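PDB 3MSE: calcium-dependent protein kinase, putative from Plasmodium falciparum, which probably acts as a calcium-dependent serine/threonine protein kinase, the chain here being its C-terminal, probably regulatory, part, which binds calcium through EF-hands. Local coordinates for residues Lys47-His52 with His58-Thr63; Ala112-Ile117 with Gln170-Tyr175; Asn85-Gly88 with Thr93-Met96. All coordinates share one frame; numbering follows the deposited sequence.

Contact 1. Residues Lys47-His52 with His58-Thr63. With CA (calcium ion), chain E.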
# COMPACT_ATOMS: atom_id res chain seq x y z
N LYS A 47 8.63 -20.96 3.28
CA LYS A 47 9.47 -21.84 4.12
C LYS A 47 8.68 -22.55 5.21
O LYS A 47 8.93 -23.73 5.47
CB LYS A 47 10.67 -21.07 4.69
CG LYS A 47 11.70 -20.72 3.62
CD LYS A 47 12.54 -19.49 4.01
CE LYS A 47 13.34 -18.96 2.81
NZ LYS A 47 12.43 -18.58 1.67
N LEU A 48 7.71 -21.88 5.82
CA LEU A 48 6.92 -22.52 6.89
C LEU A 48 6.00 -23.62 6.37
O LEU A 48 5.74 -24.60 7.07
CB LEU A 48 6.11 -21.51 7.70
CG LEU A 48 6.81 -20.32 8.35
CD1 LEU A 48 5.99 -19.82 9.52
CD2 LEU A 48 8.20 -20.69 8.80
N ASP A 49 5.51 -23.42 5.16
CA ASP A 49 4.54 -24.30 4.54
C ASP A 49 5.26 -25.52 3.96
O ASP A 49 5.40 -25.65 2.73
CB ASP A 49 3.80 -23.52 3.44
CG ASP A 49 2.67 -24.29 2.81
OD1 ASP A 49 2.14 -25.24 3.42
OD2 ASP A 49 2.31 -23.91 1.68
N THR A 50 5.69 -26.42 4.85
CA THR A 50 6.55 -27.54 4.46
C THR A 50 5.84 -28.62 3.65
O THR A 50 6.49 -29.45 3.02
CB THR A 50 7.27 -28.19 5.67
OG1 THR A 50 6.31 -28.57 6.65
CG2 THR A 50 8.30 -27.25 6.27
N ASN A 51 4.51 -28.63 3.66
CA ASN A 51 3.75 -29.53 2.80
C ASN A 51 3.22 -28.82 1.56
O ASN A 51 2.51 -29.39 0.75
CB ASN A 51 2.64 -30.26 3.57
CG ASN A 51 1.56 -29.32 4.07
OD1 ASN A 51 1.65 -28.09 3.95
ND2 ASN A 51 0.52 -29.90 4.66
N HIS A 52 3.60 -27.55 1.41
CA HIS A 52 3.22 -26.76 0.23
C HIS A 52 1.73 -26.88 -0.15
O HIS A 52 1.39 -27.09 -1.32
CB HIS A 52 4.14 -27.09 -0.96
CG HIS A 52 5.60 -26.92 -0.67
ND1 HIS A 52 6.14 -25.74 -0.21
CD2 HIS A 52 6.64 -27.79 -0.78
CE1 HIS A 52 7.45 -25.89 -0.04
NE2 HIS A 52 7.77 -27.12 -0.38
N HIS A 58 -0.73 -25.15 12.91
CA HIS A 58 -0.10 -24.72 14.17
C HIS A 58 1.33 -25.27 14.30
O HIS A 58 2.26 -24.53 14.61
CB HIS A 58 -0.97 -25.08 15.38
CG HIS A 58 -2.19 -24.22 15.53
ND1 HIS A 58 -2.83 -24.02 16.74
CD2 HIS A 58 -2.89 -23.49 14.62
CE1 HIS A 58 -3.87 -23.23 16.57
NE2 HIS A 58 -3.93 -22.89 15.29
N ARG A 59 1.49 -26.56 14.03
CA ARG A 59 2.80 -27.22 14.10
C ARG A 59 3.84 -26.58 13.17
O ARG A 59 4.97 -26.34 13.59
CB ARG A 59 2.68 -28.72 13.81
CG ARG A 59 4.02 -29.43 13.71
CD ARG A 59 3.86 -30.84 13.15
NE ARG A 59 3.41 -30.81 11.75
CZ ARG A 59 4.09 -30.25 10.76
NH1 ARG A 59 5.27 -29.65 10.99
NH2 ARG A 59 3.59 -30.27 9.53
N GLU A 60 3.45 -26.32 11.92
CA GLU A 60 4.39 -25.70 10.96
C GLU A 60 4.99 -24.39 11.48
O GLU A 60 6.18 -24.12 11.27
CB GLU A 60 3.72 -25.43 9.60
CG GLU A 60 3.48 -26.71 8.75
CD GLU A 60 2.73 -26.43 7.44
OE1 GLU A 60 2.88 -27.23 6.49
OE2 GLU A 60 1.99 -25.42 7.34
N ILE A 61 4.15 -23.57 12.11
CA ILE A 61 4.61 -22.30 12.68
C ILE A 61 5.38 -22.59 14.00
O ILE A 61 6.44 -22.01 14.24
CB ILE A 61 3.41 -21.37 12.95
CG1 ILE A 61 2.73 -20.97 11.63
CG2 ILE A 61 3.82 -20.11 13.71
CD1 ILE A 61 1.44 -20.22 11.84
N TYR A 62 4.82 -23.46 14.82
CA TYR A 62 5.37 -23.78 16.13
C TYR A 62 6.83 -24.20 16.03
O TYR A 62 7.70 -23.65 16.72
CB TYR A 62 4.58 -24.91 16.81
CG TYR A 62 4.85 -25.01 18.29
CD1 TYR A 62 6.09 -25.47 18.77
CD2 TYR A 62 3.88 -24.63 19.22
CE1 TYR A 62 6.34 -25.55 20.16
CE2 TYR A 62 4.11 -24.70 20.59
CZ TYR A 62 5.34 -25.16 21.06
OH TYR A 62 5.57 -25.22 22.43
N THR A 63 7.11 -25.17 15.17
CA THR A 63 8.44 -25.75 15.11
C THR A 63 9.48 -24.71 14.68
O THR A 63 10.64 -24.77 15.09
CB THR A 63 8.53 -27.02 14.22
OG1 THR A 63 9.88 -27.50 14.23
CG2 THR A 63 8.16 -26.72 12.76
CA CA E . 1.08 -26.14 5.01
O HOH W 1 7.23 -25.30 9.20
O HOH W 2 7.22 -27.87 9.19
O HOH W 3 3.37 -29.58 6.88
O HOH W 4 0.04 -27.14 6.19

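Contact 2. Residues Ala112-Ile117 with Gln170-Tyr175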
# COMPACT_ATOMS: atom_id res chain seq x y z
N ALA A 112 2.41 11.17 2.81
CA ALA A 112 3.85 10.89 2.85
C ALA A 112 4.61 11.57 1.71
O ALA A 112 5.73 12.05 1.92
CB ALA A 112 4.10 9.38 2.84
N ALA A 113 4.01 11.61 0.52
CA ALA A 113 4.61 12.30 -0.61
C ALA A 113 4.68 13.81 -0.34
O ALA A 113 5.73 14.43 -0.55
CB ALA A 113 3.82 12.02 -1.90
N PHE A 114 3.57 14.38 0.12
CA PHE A 114 3.50 15.78 0.50
C PHE A 114 4.59 16.13 1.52
O PHE A 114 5.27 17.14 1.38
CB PHE A 114 2.12 16.10 1.07
CG PHE A 114 1.94 17.53 1.47
CD1 PHE A 114 1.41 18.45 0.57
CD2 PHE A 114 2.29 17.95 2.75
CE1 PHE A 114 1.25 19.78 0.93
CE2 PHE A 114 2.12 19.30 3.13
CZ PHE A 114 1.61 20.21 2.22
N ASN A 115 4.74 15.30 2.55
CA ASN A 115 5.73 15.54 3.61
C ASN A 115 7.15 15.53 3.08
O ASN A 115 7.95 16.35 3.50
CB ASN A 115 5.58 14.54 4.76
CG ASN A 115 4.41 14.88 5.67
OD1 ASN A 115 3.97 16.03 5.73
ND2 ASN A 115 3.90 13.89 6.37
N LYS A 116 7.44 14.62 2.15
CA LYS A 116 8.76 14.61 1.51
C LYS A 116 9.03 15.88 0.73
O LYS A 116 10.16 16.37 0.71
CB LYS A 116 8.94 13.38 0.63
CG LYS A 116 9.23 12.13 1.42
CD LYS A 116 9.72 10.99 0.55
CE LYS A 116 10.19 9.82 1.41
NZ LYS A 116 9.15 9.38 2.40
N ILE A 117 8.00 16.44 0.10
CA ILE A 117 8.16 17.63 -0.72
C ILE A 117 8.30 18.91 0.12
O ILE A 117 9.06 19.81 -0.22
CB ILE A 117 7.01 17.77 -1.76
CG1 ILE A 117 7.04 16.59 -2.76
CG2 ILE A 117 7.13 19.08 -2.52
CD1 ILE A 117 5.74 16.41 -3.55
N GLN A 170 -4.50 19.69 1.56
CA GLN A 170 -5.84 19.50 1.00
C GLN A 170 -5.87 19.86 -0.49
O GLN A 170 -6.43 19.11 -1.29
CB GLN A 170 -6.89 20.30 1.79
CG GLN A 170 -8.32 19.75 1.68
CD GLN A 170 -8.45 18.33 2.21
OE1 GLN A 170 -9.01 17.46 1.55
NE2 GLN A 170 -7.92 18.07 3.41
N GLU A 171 -5.26 20.99 -0.84
CA GLU A 171 -5.16 21.42 -2.25
C GLU A 171 -4.26 20.48 -3.06
O GLU A 171 -4.51 20.24 -4.24
CB GLU A 171 -4.60 22.83 -2.33
CG GLU A 171 -5.40 23.88 -1.57
CD GLU A 171 -4.69 25.22 -1.54
OE1 GLU A 171 -5.38 26.27 -1.57
OE2 GLU A 171 -3.44 25.24 -1.49
N PHE A 172 -3.21 19.97 -2.40
CA PHE A 172 -2.32 18.99 -3.00
C PHE A 172 -3.10 17.72 -3.30
O PHE A 172 -3.10 17.22 -4.42
CB PHE A 172 -1.16 18.68 -2.04
CG PHE A 172 -0.29 17.54 -2.48
CD1 PHE A 172 -0.40 16.30 -1.89
CD2 PHE A 172 0.66 17.72 -3.50
CE1 PHE A 172 0.42 15.23 -2.29
CE2 PHE A 172 1.48 16.67 -3.91
CZ PHE A 172 1.36 15.42 -3.31
N LYS A 173 -3.79 17.22 -2.27
CA LYS A 173 -4.60 16.00 -2.36
C LYS A 173 -5.68 16.13 -3.42
O LYS A 173 -5.90 15.22 -4.21
CB LYS A 173 -5.24 15.69 -1.01
CG LYS A 173 -5.98 14.36 -0.95
CD LYS A 173 -7.29 14.48 -0.18
CE LYS A 173 -7.13 14.23 1.31
NZ LYS A 173 -7.56 12.85 1.70
N ASP A 174 -6.36 17.27 -3.43
CA ASP A 174 -7.43 17.53 -4.38
C ASP A 174 -6.91 17.54 -5.80
O ASP A 174 -7.55 16.98 -6.70
CB ASP A 174 -8.15 18.85 -4.07
CG ASP A 174 -9.04 18.77 -2.82
OD1 ASP A 174 -9.29 17.66 -2.30
OD2 ASP A 174 -9.47 19.84 -2.35
N TYR A 175 -5.75 18.16 -6.03
CA TYR A 175 -5.18 18.14 -7.38
C TYR A 175 -4.82 16.72 -7.83
O TYR A 175 -5.21 16.30 -8.92
CB TYR A 175 -3.99 19.09 -7.57
CG TYR A 175 -3.37 18.92 -8.94
CD1 TYR A 175 -3.97 19.48 -10.07
CD2 TYR A 175 -2.20 18.17 -9.12
CE1 TYR A 175 -3.41 19.31 -11.34
CE2 TYR A 175 -1.63 17.99 -10.38
CZ TYR A 175 -2.24 18.56 -11.48
OH TYR A 175 -1.68 18.38 -12.73

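Contact 3. Residues Asn85-Gly88 with Thr93-Met96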
# COMPACT_ATOMS: atom_id res chain seq x y z
N ASN A 85 -9.93 -17.34 12.71
CA ASN A 85 -11.12 -18.16 12.49
C ASN A 85 -11.13 -19.45 13.30
O ASN A 85 -12.06 -20.26 13.17
CB ASN A 85 -11.26 -18.46 10.99
CG ASN A 85 -11.76 -17.26 10.20
OD1 ASN A 85 -12.91 -16.86 10.36
ND2 ASN A 85 -10.90 -16.68 9.37
N ASP A 86 -10.11 -19.62 14.15
CA ASP A 86 -9.94 -20.84 14.94
C ASP A 86 -10.14 -22.09 14.08
O ASP A 86 -10.93 -22.97 14.42
CB ASP A 86 -10.89 -20.84 16.14
CG ASP A 86 -10.45 -21.80 17.24
OD1 ASP A 86 -9.25 -22.17 17.27
OD2 ASP A 86 -11.30 -22.17 18.08
N ARG A 87 -9.44 -22.15 12.95
CA ARG A 87 -9.56 -23.28 12.01
C ARG A 87 -8.47 -24.35 12.10
O ARG A 87 -8.59 -25.40 11.44
CB ARG A 87 -9.62 -22.75 10.57
CG ARG A 87 -11.02 -22.42 10.07
CD ARG A 87 -11.03 -22.36 8.54
NE ARG A 87 -9.94 -21.52 8.03
CZ ARG A 87 -10.08 -20.25 7.65
NH1 ARG A 87 -11.27 -19.66 7.71
NH2 ARG A 87 -9.03 -19.57 7.22
N GLY A 88 -7.40 -24.11 12.87
CA GLY A 88 -6.25 -25.02 12.87
C GLY A 88 -5.41 -24.95 11.60
O GLY A 88 -4.41 -25.66 11.45
N THR A 93 -3.18 -14.61 4.16
CA THR A 93 -3.65 -13.30 4.60
C THR A 93 -3.58 -13.16 6.13
O THR A 93 -3.19 -12.12 6.64
CB THR A 93 -5.10 -13.04 4.07
OG1 THR A 93 -5.02 -12.98 2.65
CG2 THR A 93 -5.63 -11.70 4.58
N GLU A 94 -3.98 -14.19 6.84
CA GLU A 94 -3.93 -14.19 8.31
C GLU A 94 -2.50 -14.14 8.89
O GLU A 94 -2.26 -13.47 9.92
CB GLU A 94 -4.72 -15.36 8.87
CG GLU A 94 -6.22 -15.28 8.48
CD GLU A 94 -6.96 -16.60 8.62
OE1 GLU A 94 -8.18 -16.61 8.33
OE2 GLU A 94 -6.35 -17.63 9.02
N PHE A 95 -1.58 -14.81 8.22
CA PHE A 95 -0.17 -14.87 8.61
C PHE A 95 0.41 -13.49 8.41
O PHE A 95 1.10 -12.95 9.26
CB PHE A 95 0.59 -15.88 7.74
CG PHE A 95 2.07 -16.01 8.08
CD1 PHE A 95 3.04 -15.58 7.20
CD2 PHE A 95 2.47 -16.58 9.30
CE1 PHE A 95 4.41 -15.72 7.50
CE2 PHE A 95 3.84 -16.71 9.62
CZ PHE A 95 4.80 -16.29 8.74
N MET A 96 0.10 -12.91 7.26
CA MET A 96 0.66 -11.66 6.90
C MET A 96 0.13 -10.49 7.74
O MET A 96 0.86 -9.53 8.04
CB MET A 96 0.50 -11.50 5.38
CG MET A 96 -0.32 -10.38 4.96
SD MET A 96 0.95 -9.22 4.57
CE MET A 96 -0.01 -7.75 4.86
O HOH W 5 -7.99 -18.51 10.94

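Contact 1. Residues Lys47-His52 with His58-Thr63
The carboxylates of Asp49 and Glu60 lie side by side, pointing the same way with their planes 72° apart, and a calcium ion joins them. In one of its two conformers, Arg59 presents the edge of its guanidinium group to Thr50 OG1, with two waters in its plane. One of them tentatively bridges the pair, accepting from Arg59 NH1 (3.2 Å) and hydrogen-bonded to Thr50 OG1. Asp49 OD1 lies 2.1 Å from calcium, whereas Glu60 is bidentate, with OE1 and OE2 each 2.6 Å from the ion. The side chain of Glu60 is extended beyond CG (chi2 176°), carrying the carboxylate from helix 58-67 across to the metal. Asn51, Asn53 and the carbonyl of Ser55 complete the protein ligands of this EF-hand loop. Gly54 N binds Asp49 OD2 and Ser57 N binds Glu60 OE2, fixing both first-shell carboxylates from the second shell. Away from the metal, a water links the two backbones, donating to Leu48 O (2.7 Å) and Glu60 O (2.6 Å), and Leu48 CD1 packs on Ile61 CG1 at 4.0 Å. Calcium probably offsets the repulsion between the two carboxylates and, bound from both segments, ties the end of helix 18-48 to helix 58-67.

Contact 2. Residues Ala112-Ile117 with Gln170-Tyr175
The entering helix of the second calcium-binding EF-hand, helix 109-117, packs here against helix 169-177 near the C-terminus of the chain, and two phenylalanines join them. The two short segments run at 125° to each other with their axes 10.8 Å apart, a separation bridged largely by side chains, although one face of the Phe172 ring lies against the Phe114 backbone at CA. Phe114 and Phe172 do most of the work in an offset edge-to-face stack: the edge of Phe114 is directed at the face of Phe172, the centroids lie 5.5 Å apart and the planes meet at 62°. Phe114 CD1 comes within 3.6 Å of Phe172 CG, while Phe114 CB approaches Phe172 CE1 at 3.9 Å. Both rings swing away from their own backbone nitrogens, and the side chains slide past each other in opposite directions. Towards its far end the Phe172 ring is flanked obliquely by two aliphatic groups, Ala113 CB at 4.4 Å from CZ and Ile117 CD1 at 4.3 Å from CE2. Ile23 of the long helix 18-48 and Leu110 also touch Phe172, and Ile125 of the calcium loop rests on Phe114 and Ile117. With no hydrogen bond crossing and all four touching residues buried, the contact relies on ring and aliphatic packing, just beside the loop where Asp118 and Asp129 bind calcium.

Contact 3. Residues Asn85-Gly88 with Thr93-Met96
Asn85 and Arg87 each cross the Glu94 side chain at about a right angle, and both reach the same oxygen, OE1. Their setting is the second helix-loop-helix of the N-terminal EF-hand pair, between helix 72-82 and helix 92-99, where no calcium is bound. Glu94 occupies the twelfth place of a loop counted from Asp83, the place that Glu60 holds in the preceding hand, but here its carboxylate meets protein donors and water. Extended beyond CG (chi2 162°), it reaches back from the helix to the loop. The Asn85 amide is turned 40° from the carboxylate plane; ND2 donates to Glu94 OE1 at 2.9 Å, approaching on the syn side but well out of the carboxylate plane. From Arg87, whose chain bends at chi3, the guanidinium lies within 25° of parallel to the carboxylate. Its NH2 forms a salt bridge with Glu94 OE1 at 3.3 Å, the hydrogen bond within it being weak. This positive charge would be expected to help neutralise a Glu94 carboxylate that has no metal beside it. The Asp83 carboxylate accepts from Arg87 N through OD1 and from Gly88 N through OD2, bracing the loop. The other end of the Asn85 amide, OD1, accepts from Lys137 of the second subunit, linking this loop to that chain. A water also links the two sides, accepting from Asn85 N (2.9 Å) and donating to Glu94 OE2 (2.7 Å).

Overall arrangement
Contacts 1, 3 and 2 follow one another along the chain. Contacts 1 and 3 belong to the N-terminal EF-hand pair, their centres 13 Å apart, and touch where Leu48 CD1 meets Phe95 CE2 at 3.8 Å; their loops are also joined by the short antiparallel strands 56-57 and 89-90. Contact 2 sits on the opposite side of the chain's centre, 43 Å from contact 1 and 36 Å from contact 3, centre to centre. Helix 18-48 spans this distance, ending at contact 1 and touching contact 2 with Ile23 and Ile26. One calcium-filled hand coupled to an unfilled partner, and a second calcium-binding lobe far away, thus form an elongated, two-lobed molecule.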